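Local coordinates for hypothetical protein yiiX (Escherichia coli, PDB 2IF6) that is a probable hydrolase of the permuted papain-like (YaeF/YiiX, C92) amidase family, whose physiological substrate is not established, at residues Leu58-Trp61 against Ile62-Glu66; Ser80-Gln83 against Gln84-Ala88; Val162-Pro165 against Gln166-Phe169. One frame throughout, in Å; residues are numbered along the deposited sequence. Where two conformers were deposited one is given.

All three contacts are short-range and belong to three separate helices of one permuted papain-like domain, following one another along the chain. None touches another: between centres, contacts 1 and 2 lie about 24 Å apart, contacts 1 and 3 about 20 Å, and contacts 2 and 3 about 22 Å. Contacts 2 and 3 are both helix starts capped by a serine, whereas contact 1 runs along a short helix and into the following turn. C112, H33 and E48 have the geometry of a Cys-His-Glu charge relay, probably the active site; W61 of contact 1 and P165 of contact 3 each touch it, while contact 2 lies at the surface.

Contact 1: residues Leu58-Trp61 against Ile62-Glu66; sequences LKQW and IAHGE
L58 and I62 meet one turn apart on a short, partly buried helix, 58-63, that follows directly on the edge strand 53-57 of the main antiparallel sheet. CD1 of L58 lies 3.8 Å from CD1 of I62, the two branched chains crossing obliquely. L58 has CG anti to its nitrogen (chi1 176°), whereas the CG1 arm of I62 lies beside its own nitrogen (chi1 -69°); with these torsions the two CD1 methyls meet. CG1 of I62 lies just beyond the carbonyl oxygen, 3.4 Å from O of L58. The same L58 oxygen accepts I62 N at 3.0 Å. A63 N repeats the pattern on K59 O at 3.2 Å, and the small A63, like the long, charged K59, suits the exposed side. H64 N bonds Q60 O at 3.2 Å and, weakly, W61 O. Beside it, in one of the two H64 conformers, the Q60 and H64 side chains run together in the same direction, with CG of Q60 3.8 Å from CE1 of H64. The partial exposure of Q60 and exposure of H64 fit their polar ends. G65 N closes the turn on I62 O. Tryptophan suits the buried position 61 because its large, flat indole can lie against the H33 ring and I11 while NE1 still reaches E48 in a weak bond, H33 and E48 being two members of the likely triad. The W61 carbonyl takes a bond from Q13, and H64 O one from R16. L58 packs on P44 and V46 of strand 43-49 and, with W61, on I11 of strand 10-13, so the helix lies against these two strands.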
loop_
_atom_site.group_PDB
_atom_site.type_symbol
_atom_site.label_atom_id
_atom_site.label_comp_id
_atom_site.label_asym_id
_atom_site.label_seq_id
_atom_site.Cartn_x
_atom_site.Cartn_y
_atom_site.Cartn_z
ATOM N N LEU A 58 11.110 -5.030 -9.405
ATOM C CA LEU A 58 10.786 -3.591 -9.451
ATOM C C LEU A 58 10.455 -3.060 -10.865
ATOM O O LEU A 58 9.514 -2.301 -11.056
ATOM C CB LEU A 58 11.924 -2.781 -8.822
ATOM C CG LEU A 58 11.776 -1.259 -8.874
ATOM C CD1 LEU A 58 10.538 -0.821 -8.023
ATOM C CD2 LEU A 58 13.041 -0.603 -8.333
ATOM N N LYS A 59 11.195 -3.496 -11.868
ATOM C CA LYS A 59 10.939 -3.009 -13.209
ATOM C C LYS A 59 9.521 -3.384 -13.613
ATOM O O LYS A 59 8.784 -2.540 -14.112
ATOM C CB LYS A 59 11.974 -3.541 -14.217
ATOM C CG LYS A 59 11.667 -3.089 -15.648
ATOM C CD LYS A 59 12.625 -3.728 -16.684
ATOM C CE LYS A 59 12.039 -3.563 -18.105
ATOM N NZ LYS A 59 10.808 -4.398 -18.230
ATOM N N GLN A 60 9.126 -4.630 -13.349
ATOM C CA GLN A 60 7.780 -5.101 -13.703
ATOM C C GLN A 60 6.682 -4.374 -12.864
ATOM O O GLN A 60 5.613 -3.981 -13.381
ATOM C CB GLN A 60 7.726 -6.623 -13.552
ATOM C CG GLN A 60 6.352 -7.273 -13.473
ATOM C CD GLN A 60 6.449 -8.749 -13.051
ATOM O OE1 GLN A 60 7.419 -9.442 -13.409
ATOM N NE2 GLN A 60 5.468 -9.220 -12.267
ATOM N N TRP A 61 6.942 -4.211 -11.572
ATOM C CA TRP A 61 6.013 -3.461 -10.715
ATOM C C TRP A 61 5.705 -2.054 -11.246
ATOM O O TRP A 61 4.563 -1.639 -11.290
ATOM C CB TRP A 61 6.567 -3.366 -9.291
ATOM C CG TRP A 61 5.527 -2.918 -8.322
ATOM C CD1 TRP A 61 4.653 -3.714 -7.630
ATOM C CD2 TRP A 61 5.202 -1.557 -7.977
ATOM N NE1 TRP A 61 3.821 -2.930 -6.840
ATOM C CE2 TRP A 61 4.162 -1.608 -7.026
ATOM C CE3 TRP A 61 5.705 -0.306 -8.374
ATOM C CZ2 TRP A 61 3.607 -0.456 -6.478
ATOM C CZ3 TRP A 61 5.176 0.836 -7.804
ATOM C CH2 TRP A 61 4.121 0.747 -6.872
ATOM N N ILE A 62 6.739 -1.315 -11.647
ATOM C CA ILE A 62 6.558 0.071 -12.071
ATOM C C ILE A 62 5.780 0.143 -13.392
ATOM O O ILE A 62 4.958 1.058 -13.598
ATOM C CB ILE A 62 7.910 0.773 -12.265
ATOM C CG1 ILE A 62 8.587 0.977 -10.901
ATOM C CG2 ILE A 62 7.718 2.115 -13.062
ATOM C CD1 ILE A 62 10.042 1.488 -10.979
ATOM N N ALA A 63 6.072 -0.814 -14.272
ATOM C CA ALA A 63 5.487 -0.897 -15.627
ATOM C C ALA A 63 3.983 -1.121 -15.525
ATOM O O ALA A 63 3.221 -0.708 -16.388
ATOM C CB ALA A 63 6.145 -2.062 -16.405
ATOM N N HIS A 64 3.562 -1.788 -14.462
ATOM C CA HIS A 64 2.144 -2.063 -14.238
ATOM C C HIS A 64 1.336 -0.822 -13.799
ATOM O O HIS A 64 0.106 -0.813 -13.878
ATOM C CB HIS A 64 1.978 -3.201 -13.227
ATOM C CG HIS A 64 2.074 -4.572 -13.829
ATOM N ND1 HIS A 64 2.738 -5.610 -13.212
ATOM C CD2 HIS A 64 1.569 -5.082 -14.979
ATOM C CE1 HIS A 64 2.649 -6.696 -13.959
ATOM N NE2 HIS A 64 1.947 -6.402 -15.038
ATOM N N GLY A 65 2.012 0.226 -13.350
ATOM C CA GLY A 65 1.309 1.429 -12.914
ATOM C C GLY A 65 0.859 2.208 -14.127
ATOM O O GLY A 65 1.512 2.171 -15.163
ATOM N N GLU A 66 -0.261 2.905 -14.019
ATOM C CA GLU A 66 -0.694 3.760 -15.116
ATOM C C GLU A 66 0.379 4.802 -15.463
ATOM O O GLU A 66 0.906 5.519 -14.582
ATOM C CB GLU A 66 -1.995 4.436 -14.759
ATOM C CG GLU A 66 -2.754 5.019 -15.951
ATOM C CD GLU A 66 -3.999 5.760 -15.475
ATOM O OE1 GLU A 66 -5.104 5.162 -15.481
ATOM O OE2 GLU A 66 -3.854 6.928 -15.045
#

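Contact 2: residues Ser80-Gln83 against Gln84-Ala88; sequences SVEQ and QQKLA
A capping box formed by S80 and Q83 starts helix 81-91, leading into the first-turn bond from Q84 N to S80 O, which is 3.0 Å long and almost linear. S80 is the N-cap: its OG accepts from Q83 N at 3.0 Å, and in return OE1 of Q83 receives S80 N at 2.9 Å, in the amide plane on a lone pair. Serine suits the place because its short hydroxyl can bend back to an amide of the first turn, which has no helical carbonyl one turn earlier to bond; Q83 reaches back because its CG lies beside its own nitrogen (chi1 -72°). Beyond the cap, E82 and K86 run side by side one turn apart, joined by a salt bridge in which NZ of K86 makes a weak 3.3 Å bond to OE2 of E82. On another flank CG1 of V81 touches NE2 of Q85 at 3.5 Å, the methyl resting against the amide nitrogen. The amide of Q84 returns a weak bond to L79 O, and its chain rests on Q6 and T7. This surface helix turns its buried L87 onto V119 and Y120 of helix 112-124, while Q83 and K86 both touch L124 at that helix's end.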
loop_
_atom_site.group_PDB
_atom_site.type_symbol
_atom_site.label_atom_id
_atom_site.label_comp_id
_atom_site.label_asym_id
_atom_site.label_seq_id
_atom_site.Cartn_x
_atom_site.Cartn_y
_atom_site.Cartn_z
ATOM N N SER A 80 18.545 1.498 9.488
ATOM C CA SER A 80 19.801 0.785 9.652
ATOM C C SER A 80 19.665 -0.563 8.952
ATOM O O SER A 80 18.548 -1.019 8.628
ATOM C CB SER A 80 20.084 0.514 11.132
ATOM O OG SER A 80 19.077 -0.336 11.666
ATOM N N VAL A 81 20.795 -1.227 8.746
ATOM C CA VAL A 81 20.769 -2.594 8.209
ATOM C C VAL A 81 19.943 -3.532 9.086
ATOM O O VAL A 81 19.171 -4.362 8.578
ATOM C CB VAL A 81 22.218 -3.119 7.948
ATOM C CG1 VAL A 81 22.240 -4.651 7.792
ATOM C CG2 VAL A 81 22.800 -2.413 6.722
ATOM N N GLU A 82 20.050 -3.381 10.406
ATOM C CA GLU A 82 19.253 -4.192 11.320
ATOM C C GLU A 82 17.714 -3.963 11.177
ATOM O O GLU A 82 16.903 -4.920 11.198
ATOM C CB GLU A 82 19.713 -3.887 12.753
ATOM C CG GLU A 82 19.138 -4.850 13.815
ATOM C CD GLU A 82 19.480 -4.421 15.244
ATOM O OE1 GLU A 82 20.639 -3.976 15.483
ATOM O OE2 GLU A 82 18.582 -4.509 16.128
ATOM N N GLN A 83 17.317 -2.700 11.056
ATOM C CA GLN A 83 15.904 -2.359 10.831
ATOM C C GLN A 83 15.417 -2.984 9.515
ATOM O O GLN A 83 14.389 -3.629 9.485
ATOM C CB GLN A 83 15.717 -0.848 10.814
ATOM C CG GLN A 83 15.862 -0.223 12.207
ATOM C CD GLN A 83 15.754 1.270 12.182
ATOM O OE1 GLN A 83 16.483 1.958 11.454
ATOM N NE2 GLN A 83 14.846 1.800 12.996
ATOM N N GLN A 84 16.190 -2.804 8.450
ATOM C CA GLN A 84 15.878 -3.401 7.150
ATOM C C GLN A 84 15.687 -4.935 7.209
ATOM O O GLN A 84 14.728 -5.462 6.635
ATOM C CB GLN A 84 16.947 -2.981 6.137
ATOM C CG GLN A 84 16.961 -1.487 5.816
ATOM C CD GLN A 84 18.109 -1.141 4.846
ATOM O OE1 GLN A 84 18.659 -2.021 4.201
ATOM N NE2 GLN A 84 18.460 0.121 4.746
ATOM N N GLN A 85 16.600 -5.643 7.884
ATOM C CA GLN A 85 16.517 -7.095 8.094
ATOM C C GLN A 85 15.272 -7.488 8.904
ATOM O O GLN A 85 14.722 -8.578 8.716
ATOM C CB GLN A 85 17.761 -7.634 8.826
ATOM C CG GLN A 85 19.012 -7.710 7.936
ATOM C CD GLN A 85 20.326 -7.956 8.684
ATOM O OE1 GLN A 85 20.366 -8.081 9.927
ATOM N NE2 GLN A 85 21.421 -8.020 7.916
ATOM N N LYS A 86 14.832 -6.624 9.814
ATOM C CA LYS A 86 13.593 -6.934 10.546
ATOM C C LYS A 86 12.348 -6.783 9.654
ATOM O O LYS A 86 11.419 -7.610 9.731
ATOM C CB LYS A 86 13.471 -6.102 11.822
ATOM C CG LYS A 86 14.446 -6.530 12.901
ATOM C CD LYS A 86 14.395 -5.580 14.091
ATOM C CE LYS A 86 15.416 -5.981 15.159
ATOM N NZ LYS A 86 15.303 -5.108 16.370
ATOM N N LEU A 87 12.332 -5.753 8.805
ATOM C CA LEU A 87 11.220 -5.598 7.830
ATOM C C LEU A 87 11.179 -6.781 6.883
ATOM O O LEU A 87 10.111 -7.369 6.661
ATOM C CB LEU A 87 11.350 -4.303 7.022
ATOM C CG LEU A 87 11.090 -3.011 7.806
ATOM C CD1 LEU A 87 11.635 -1.868 6.994
ATOM C CD2 LEU A 87 9.608 -2.786 8.224
ATOM N N ALA A 88 12.340 -7.136 6.332
ATOM C CA ALA A 88 12.423 -8.280 5.417
ATOM C C ALA A 88 11.898 -9.580 6.053
ATOM O O ALA A 88 11.133 -10.314 5.419
ATOM C CB ALA A 88 13.846 -8.439 4.903
#

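Contact 3: residues Val162-Pro165 against Gln166-Phe169; sequences VVSP and QAVF
OG of S164 accepts a hydrogen bond from A167 N at 3.0 Å, making S164 the N-cap of helix 165-169 in this permuted papain-like fold. The hydroxyl sits between the backbone nitrogen and the carbonyl carbon (chi1 66°), which turns it back over the first turn. Two helical bonds follow: V168 N to S164 O at 3.2 Å, and F169 N to P165 O at 3.0 Å, the latter nearly straight. P165 suits the first helical position, where a residue needs no amide hydrogen for the helix ladder and the ring's fixed phi fits; its side chain touches the likely Cys-His-Glu triad. The bent chain of Q166 leads its amide away from the cap, OE1 bonding S29 and NE2 bonding D170, and the F169 ring leads away from the first turn, into a cation-pi contact with R73 and an edge-to-face one with F12. Apolar packing completes the contact. A167, with only a methyl, lets its CB lie close against the serine hydroxyl, 3.4 Å from OG of S164, and the buried, beta-branched V168 brings CG2 to within 3.5 Å of S164 O. V163, packed on W117 of helix 112-124, meets V168 at about a right angle, CG1 of V163 lying 3.7 Å from CG2 of V168.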
loop_
_atom_site.group_PDB
_atom_site.type_symbol
_atom_site.label_atom_id
_atom_site.label_comp_id
_atom_site.label_asym_id
_atom_site.label_seq_id
_atom_site.Cartn_x
_atom_site.Cartn_y
_atom_site.Cartn_z
ATOM N N VAL A 162 -9.716 0.872 8.617
ATOM C CA VAL A 162 -8.988 0.780 7.348
ATOM C C VAL A 162 -7.736 1.665 7.324
ATOM O O VAL A 162 -7.708 2.718 7.981
ATOM C CB VAL A 162 -9.897 1.229 6.178
ATOM C CG1 VAL A 162 -9.093 1.333 4.879
ATOM C CG2 VAL A 162 -11.063 0.245 5.994
ATOM N N VAL A 163 -6.728 1.261 6.541
ATOM C CA VAL A 163 -5.562 2.136 6.283
ATOM C C VAL A 163 -5.445 2.305 4.780
ATOM O O VAL A 163 -5.280 1.315 4.061
ATOM C CB VAL A 163 -4.240 1.527 6.815
ATOM C CG1 VAL A 163 -3.032 2.408 6.405
ATOM C CG2 VAL A 163 -4.302 1.414 8.307
ATOM N N SER A 164 -5.506 3.534 4.292
ATOM C CA SER A 164 -5.401 3.753 2.841
ATOM C C SER A 164 -3.932 3.926 2.376
ATOM O O SER A 164 -3.028 4.155 3.205
ATOM C CB SER A 164 -6.226 4.963 2.446
ATOM O OG SER A 164 -5.669 6.146 3.007
ATOM N N PRO A 165 -3.690 3.813 1.056
ATOM C CA PRO A 165 -2.377 4.190 0.552
ATOM C C PRO A 165 -2.052 5.646 0.884
ATOM O O PRO A 165 -0.931 5.916 1.312
ATOM C CB PRO A 165 -2.493 3.982 -0.963
ATOM C CG PRO A 165 -3.573 2.946 -1.088
ATOM C CD PRO A 165 -4.558 3.258 -0.004
ATOM N N GLN A 166 -2.998 6.579 0.696
ATOM C CA GLN A 166 -2.722 7.988 1.065
ATOM C C GLN A 166 -2.333 8.121 2.546
ATOM O O GLN A 166 -1.433 8.906 2.896
ATOM C CB GLN A 166 -3.929 8.902 0.742
ATOM C CG GLN A 166 -3.631 10.424 0.860
ATOM C CD GLN A 166 -2.510 10.926 -0.072
ATOM O OE1 GLN A 166 -2.527 10.675 -1.267
ATOM N NE2 GLN A 166 -1.538 11.661 0.492
ATOM N N ALA A 167 -3.007 7.375 3.418
ATOM C CA ALA A 167 -2.676 7.418 4.844
ATOM C C ALA A 167 -1.225 7.019 5.101
ATOM O O ALA A 167 -0.552 7.702 5.855
ATOM C CB ALA A 167 -3.604 6.603 5.655
ATOM N N VAL A 168 -0.731 5.962 4.446
ATOM C CA VAL A 168 0.675 5.559 4.634
ATOM C C VAL A 168 1.582 6.637 4.086
ATOM O O VAL A 168 2.561 7.034 4.712
ATOM C CB VAL A 168 1.003 4.238 3.922
ATOM C CG1 VAL A 168 2.505 3.876 4.119
ATOM C CG2 VAL A 168 0.061 3.141 4.431
ATOM N N PHE A 169 1.232 7.160 2.912
ATOM C CA PHE A 169 2.073 8.183 2.316
ATOM C C PHE A 169 2.315 9.348 3.254
ATOM O O PHE A 169 3.431 9.863 3.323
ATOM C CB PHE A 169 1.424 8.725 1.028
ATOM C CG PHE A 169 2.294 9.697 0.284
ATOM C CD1 PHE A 169 3.138 9.239 -0.743
ATOM C CD2 PHE A 169 2.286 11.060 0.593
ATOM C CE1 PHE A 169 3.960 10.098 -1.422
ATOM C CE2 PHE A 169 3.121 11.946 -0.103
ATOM C CZ PHE A 169 3.956 11.471 -1.107
#